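Local coordinates for protein UL37 (Suid herpesvirus 1, PDB 4K70) that probably takes part in controlling the trafficking of viral particles as an inner tegument protein of herpesviruses, its N-terminal half, the part crystallised, binding calcium, at residues V22-I27 and T60-A65; V127-A132 and P166-L171. All blocks are in the same frame, centred on the assembly; numbering follows the deposited sequence.

Contact 1. Residues V22-I27 and T60-A65; sequences VVQSRI and TGTCEA
Ile27 carries much of the apolar side of this helix-to-helix contact, and its two branches divide the work. CD1 rests on the start of helix 63-78, 3.7 Å from Ala65 CA, while CG2 lies 4.0 Å from Glu64 CB. One turn earlier on helix 20-32, Val23 meets Thr60, at the end of helix 39-60, tip to tip through their methyl groups, CG2 to CG2 at 3.9 Å.

The polar contacts centre on Gln24. Its amide stacks on the carboxylate of Glu64 with the planes 5° apart, NE2 lying 3.6 Å from Glu64 OE1. The extended glutamine and the bend at Glu64 chi2 (64°) bring the two flat groups over each other. At the other end of the amide, Gln24 OE1 sits 3.2 Å from the methyl carbon CG2 of Thr62. Glu64 finds a firmer polar partner in the backbone N of Ala465, bonded to OE2.

Hydrogen bonds within 60-65 order the turn. Thr60 OG1 accepts from Thr62 N at 3.2 Å, an ST turn, and also from Thr62 OG1 at 3.0 Å; it is hydrogen-bonded to Ala56 O in helix 39-60 as well. Thr62, the N-cap of helix 63-78, accepts a weak bond from Ala65 N, and Gly61 makes the bend with positive phi.

The chemistry implies a division of labour: hydroxyls shape the turn between helices, while methyl groups and a flat amide-carboxylate stack fit it against helix 20-32.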
loop_
_atom_site.group_PDB
_atom_site.type_symbol
_atom_site.label_atom_id
_atom_site.label_comp_id
_atom_site.label_asym_id
_atom_site.label_seq_id
_atom_site.Cartn_x
_atom_site.Cartn_y
_atom_site.Cartn_z
ATOM N N VAL A 22 -37.173 17.472 -19.577
ATOM C CA VAL A 22 -37.057 16.087 -19.124
ATOM C C VAL A 22 -35.645 15.553 -19.399
ATOM O O VAL A 22 -35.010 14.943 -18.529
ATOM C CB VAL A 22 -38.120 15.172 -19.774
ATOM C CG1 VAL A 22 -38.079 15.290 -21.284
ATOM C CG2 VAL A 22 -37.920 13.732 -19.341
ATOM N N VAL A 23 -35.155 15.806 -20.612
ATOM C CA VAL A 23 -33.804 15.424 -21.006
ATOM C C VAL A 23 -32.765 15.965 -20.021
ATOM O O VAL A 23 -31.790 15.284 -19.696
ATOM C CB VAL A 23 -33.472 15.930 -22.421
ATOM C CG1 VAL A 23 -32.169 15.326 -22.904
ATOM C CG2 VAL A 23 -34.605 15.600 -23.388
ATOM N N GLN A 24 -32.986 17.183 -19.531
ATOM C CA GLN A 24 -32.049 17.811 -18.599
ATOM C C GLN A 24 -32.027 17.148 -17.219
ATOM O O GLN A 24 -30.955 16.923 -16.654
ATOM C CB GLN A 24 -32.317 19.315 -18.481
ATOM C CG GLN A 24 -32.031 20.082 -19.766
ATOM C CD GLN A 24 -32.115 21.585 -19.593
ATOM O OE1 GLN A 24 -32.403 22.314 -20.543
ATOM N NE2 GLN A 24 -31.852 22.059 -18.378
ATOM N N SER A 25 -33.202 16.833 -16.680
ATOM C CA SER A 25 -33.294 16.140 -15.392
ATOM C C SER A 25 -32.559 14.800 -15.402
ATOM O O SER A 25 -31.805 14.490 -14.484
ATOM C CB SER A 25 -34.758 15.926 -14.996
ATOM O OG SER A 25 -35.295 17.091 -14.393
ATOM N N ARG A 26 -32.791 14.016 -16.447
ATOM C CA ARG A 26 -32.128 12.732 -16.620
ATOM C C ARG A 26 -30.610 12.866 -16.666
ATOM O O ARG A 26 -29.897 12.125 -15.995
ATOM C CB ARG A 26 -32.611 12.081 -17.911
ATOM C CG ARG A 26 -34.101 11.937 -17.971
ATOM C CD ARG A 26 -34.593 11.084 -16.817
ATOM N NE ARG A 26 -36.029 10.842 -16.908
ATOM C CZ ARG A 26 -36.914 11.293 -16.028
ATOM N NH1 ARG A 26 -36.502 11.998 -14.981
ATOM N NH2 ARG A 26 -38.204 11.032 -16.190
ATOM N N ILE A 27 -30.122 13.796 -17.482
ATOM C CA ILE A 27 -28.686 14.016 -17.612
ATOM C C ILE A 27 -28.118 14.495 -16.281
ATOM O O ILE A 27 -27.066 14.030 -15.838
ATOM C CB ILE A 27 -28.353 15.021 -18.746
ATOM C CG1 ILE A 27 -28.765 14.449 -20.101
ATOM C CG2 ILE A 27 -26.866 15.359 -18.741
ATOM C CD1 ILE A 27 -28.637 15.419 -21.253
ATOM N N THR A 60 -32.141 19.224 -28.348
ATOM C CA THR A 60 -32.480 20.180 -27.298
ATOM C C THR A 60 -31.492 21.333 -27.270
ATOM O O THR A 60 -31.791 22.403 -26.731
ATOM C CB THR A 60 -32.513 19.529 -25.907
ATOM O OG1 THR A 60 -31.171 19.335 -25.441
ATOM C CG2 THR A 60 -33.243 18.190 -25.954
ATOM N N GLY A 61 -30.312 21.110 -27.843
ATOM C CA GLY A 61 -29.278 22.133 -27.874
ATOM C C GLY A 61 -28.843 22.587 -26.496
ATOM O O GLY A 61 -28.254 23.652 -26.338
ATOM N N THR A 62 -29.124 21.775 -25.486
ATOM C CA THR A 62 -28.856 22.187 -24.117
ATOM C C THR A 62 -27.396 22.012 -23.710
ATOM O O THR A 62 -26.644 21.221 -24.296
ATOM C CB THR A 62 -29.731 21.441 -23.109
ATOM O OG1 THR A 62 -29.378 20.053 -23.121
ATOM C CG2 THR A 62 -31.202 21.602 -23.460
ATOM N N CYS A 63 -27.025 22.770 -22.686
ATOM C CA CYS A 63 -25.676 22.816 -22.158
ATOM C C CYS A 63 -25.337 21.507 -21.445
ATOM O O CYS A 63 -24.219 21.003 -21.555
ATOM C CB CYS A 63 -25.568 24.003 -21.197
ATOM S SG CYS A 63 -24.008 24.157 -20.344
ATOM N N GLU A 64 -26.313 20.969 -20.717
ATOM C CA GLU A 64 -26.190 19.664 -20.069
ATOM C C GLU A 64 -25.856 18.570 -21.081
ATOM O O GLU A 64 -24.948 17.767 -20.862
ATOM C CB GLU A 64 -27.484 19.307 -19.326
ATOM C CG GLU A 64 -27.753 20.154 -18.081
ATOM C CD GLU A 64 -27.983 21.627 -18.401
ATOM O OE1 GLU A 64 -28.397 21.928 -19.539
ATOM O OE2 GLU A 64 -27.748 22.482 -17.521
ATOM N N ALA A 65 -26.588 18.549 -22.190
ATOM C CA ALA A 65 -26.359 17.575 -23.254
ATOM C C ALA A 65 -24.980 17.723 -23.883
ATOM O O ALA A 65 -24.343 16.732 -24.242
ATOM C CB ALA A 65 -27.437 17.690 -24.332
#

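Contact 2. Residues V127-A132 and P166-L171; sequences VSEWCA and PRFATL
Trp130 and Phe168 meet in a T-shaped (edge-to-face) pair, the indole presenting its edge to the phenyl face. The five-membered ring and the phenyl ring have centroids 5.0 Å apart and planes at 75°. CD1 is the leading atom of the indole, 3.6 Å from Phe168 CD2. Beside it, Trp130 CB stands over the same phenyl ring in a CH-pi contact, 4.1 Å from the centroid and 13° off the ring normal. The phenyl rim is used as well: Phe168 CZ comes within 3.8 Å of Glu129 CB, which lies at the ring edge.

Leu171 extends this apolar surface along helix 120-137. Its CD1 lies 4.0 Å from Trp130 CB, and its CD2 is 3.9 Å from Val127 CG2.

Around this shell, several groups fix the rings. The first torsion of Trp130 sets CG opposite the backbone N (chi1 -168°), carrying the indole toward the loop, where NE1 donates to Leu163 O. The second face of Phe168 is covered by Arg167 CG, so the phenyl is held between its own neighbour and the tryptophan. Arg167 and Glu129 form a salt bridge at the margin, though its modelled geometry is doubtful. Farther out, Val177 of helix 175-188 touches both Trp130 and Leu171. The side chain of Trp130 is about 7 Å from that of His82, a calcium-binding residue whose ion is absent here.

The chemistry implies that aromatic and aliphatic contacts hold loop 166-171 to helix 120-137, with the indole N-H satisfied by the backbone carbonyl of Leu163.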
loop_
_atom_site.group_PDB
_atom_site.type_symbol
_atom_site.label_atom_id
_atom_site.label_comp_id
_atom_site.label_asym_id
_atom_site.label_seq_id
_atom_site.Cartn_x
_atom_site.Cartn_y
_atom_site.Cartn_z
ATOM N N VAL A 127 -5.264 7.478 -20.238
ATOM C CA VAL A 127 -5.478 6.187 -19.586
ATOM C C VAL A 127 -4.560 5.120 -20.172
ATOM O O VAL A 127 -4.058 4.263 -19.452
ATOM C CB VAL A 127 -6.962 5.757 -19.578
ATOM C CG1 VAL A 127 -7.131 4.430 -18.849
ATOM C CG2 VAL A 127 -7.815 6.842 -18.902
ATOM N N SER A 128 -4.323 5.187 -21.476
ATOM C CA SER A 128 -3.334 4.331 -22.109
ATOM C C SER A 128 -1.977 4.522 -21.452
ATOM O O SER A 128 -1.309 3.552 -21.132
ATOM C CB SER A 128 -3.228 4.646 -23.606
ATOM O OG SER A 128 -4.347 4.126 -24.315
ATOM N N GLU A 129 -1.568 5.782 -21.286
ATOM C CA GLU A 129 -0.299 6.106 -20.638
ATOM C C GLU A 129 -0.269 5.626 -19.207
ATOM O O GLU A 129 0.719 5.047 -18.765
ATOM C CB GLU A 129 -0.042 7.615 -20.657
ATOM C CG GLU A 129 0.117 8.183 -22.046
ATOM C CD GLU A 129 0.395 9.677 -22.017
ATOM O OE1 GLU A 129 0.812 10.181 -20.949
ATOM O OE2 GLU A 129 0.199 10.336 -23.049
ATOM N N TRP A 130 -1.360 5.861 -18.486
ATOM C CA TRP A 130 -1.461 5.418 -17.105
ATOM C C TRP A 130 -1.326 3.888 -17.003
ATOM O O TRP A 130 -0.572 3.380 -16.163
ATOM C CB TRP A 130 -2.767 5.920 -16.482
ATOM C CG TRP A 130 -2.838 5.753 -14.989
ATOM C CD1 TRP A 130 -2.525 6.688 -14.044
ATOM C CD2 TRP A 130 -3.255 4.579 -14.271
ATOM N NE1 TRP A 130 -2.728 6.168 -12.787
ATOM C CE2 TRP A 130 -3.168 4.878 -12.900
ATOM C CE3 TRP A 130 -3.695 3.309 -14.659
ATOM C CZ2 TRP A 130 -3.501 3.943 -11.904
ATOM C CZ3 TRP A 130 -4.024 2.383 -13.671
ATOM C CH2 TRP A 130 -3.929 2.708 -12.313
ATOM N N CYS A 131 -2.029 3.152 -17.870
ATOM C CA CYS A 131 -1.891 1.685 -17.907
ATOM C C CYS A 131 -0.461 1.243 -18.220
ATOM O O CYS A 131 0.008 0.252 -17.679
ATOM C CB CYS A 131 -2.867 1.034 -18.913
ATOM S SG CYS A 131 -4.610 1.150 -18.421
ATOM N N ALA A 132 0.231 1.972 -19.091
ATOM C CA ALA A 132 1.619 1.640 -19.387
ATOM C C ALA A 132 2.469 1.813 -18.130
ATOM O O ALA A 132 3.349 0.994 -17.845
ATOM C CB ALA A 132 2.156 2.511 -20.524
ATOM N N PRO A 166 1.208 14.750 -11.755
ATOM C CA PRO A 166 0.218 15.776 -12.105
ATOM C C PRO A 166 -0.438 15.574 -13.478
ATOM O O PRO A 166 -1.608 15.905 -13.633
ATOM C CB PRO A 166 1.037 17.077 -12.087
ATOM C CG PRO A 166 2.139 16.796 -11.078
ATOM C CD PRO A 166 2.489 15.334 -11.322
ATOM N N ARG A 167 0.280 15.043 -14.452
ATOM C CA ARG A 167 -0.348 14.831 -15.758
ATOM C C ARG A 167 -1.523 13.852 -15.660
ATOM O O ARG A 167 -2.411 13.841 -16.524
ATOM C CB ARG A 167 0.668 14.368 -16.800
ATOM C CG ARG A 167 1.089 12.944 -16.647
ATOM C CD ARG A 167 2.228 12.582 -17.600
ATOM N NE ARG A 167 2.078 13.183 -18.925
ATOM C CZ ARG A 167 1.168 12.828 -19.821
ATOM N NH1 ARG A 167 0.299 11.869 -19.534
ATOM N NH2 ARG A 167 1.120 13.435 -21.006
ATOM N N PHE A 168 -1.544 13.056 -14.592
ATOM C CA PHE A 168 -2.670 12.143 -14.352
ATOM C C PHE A 168 -3.627 12.668 -13.297
ATOM O O PHE A 168 -4.439 11.913 -12.767
ATOM C CB PHE A 168 -2.158 10.763 -13.944
ATOM C CG PHE A 168 -1.387 10.072 -15.023
ATOM C CD1 PHE A 168 -1.797 10.167 -16.346
ATOM C CD2 PHE A 168 -0.235 9.357 -14.723
ATOM C CE1 PHE A 168 -1.085 9.541 -17.360
ATOM C CE2 PHE A 168 0.480 8.720 -15.728
ATOM C CZ PHE A 168 0.057 8.817 -17.053
ATOM N N ALA A 169 -3.517 13.953 -12.970
ATOM C CA ALA A 169 -4.399 14.557 -11.969
ATOM C C ALA A 169 -5.889 14.393 -12.270
ATOM O O ALA A 169 -6.678 14.159 -11.355
ATOM C CB ALA A 169 -4.054 16.038 -11.747
ATOM N N THR A 170 -6.291 14.514 -13.532
ATOM C CA THR A 170 -7.713 14.365 -13.854
ATOM C C THR A 170 -8.203 12.919 -13.696
ATOM O O THR A 170 -9.408 12.688 -13.623
ATOM C CB THR A 170 -8.077 14.892 -15.260
ATOM O OG1 THR A 170 -7.309 14.206 -16.259
ATOM C CG2 THR A 170 -7.824 16.415 -15.341
ATOM N N LEU A 171 -7.276 11.958 -13.602
ATOM C CA LEU A 171 -7.660 10.554 -13.371
ATOM C C LEU A 171 -7.628 10.111 -11.921
ATOM O O LEU A 171 -8.108 9.020 -11.600
ATOM C CB LEU A 171 -6.747 9.592 -14.135
ATOM C CG LEU A 171 -6.500 9.857 -15.605
ATOM C CD1 LEU A 171 -5.536 8.799 -16.129
ATOM C CD2 LEU A 171 -7.816 9.870 -16.378
#

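From the N terminus, helix 20-32 is followed by helix 39-60, and contact 1 closes this first loop by bringing the turn into helix 63-78 back against the earlier helix. The chain then runs through helices 89-98 and 101-109 before helix 120-137 opens contact 2, which closes when the loop ahead of helix 175-188 returns to it. The two closures follow in series, neither nesting nor crossing. The centres of contact 1 and contact 2 are 30 Å apart, and the nearest atoms of the two contacts about 18 Å. Helix 438-458, from much later in the sequence, touches Cys63 in 60-65 and Ala169 and Thr170 in 166-171, running past both regions.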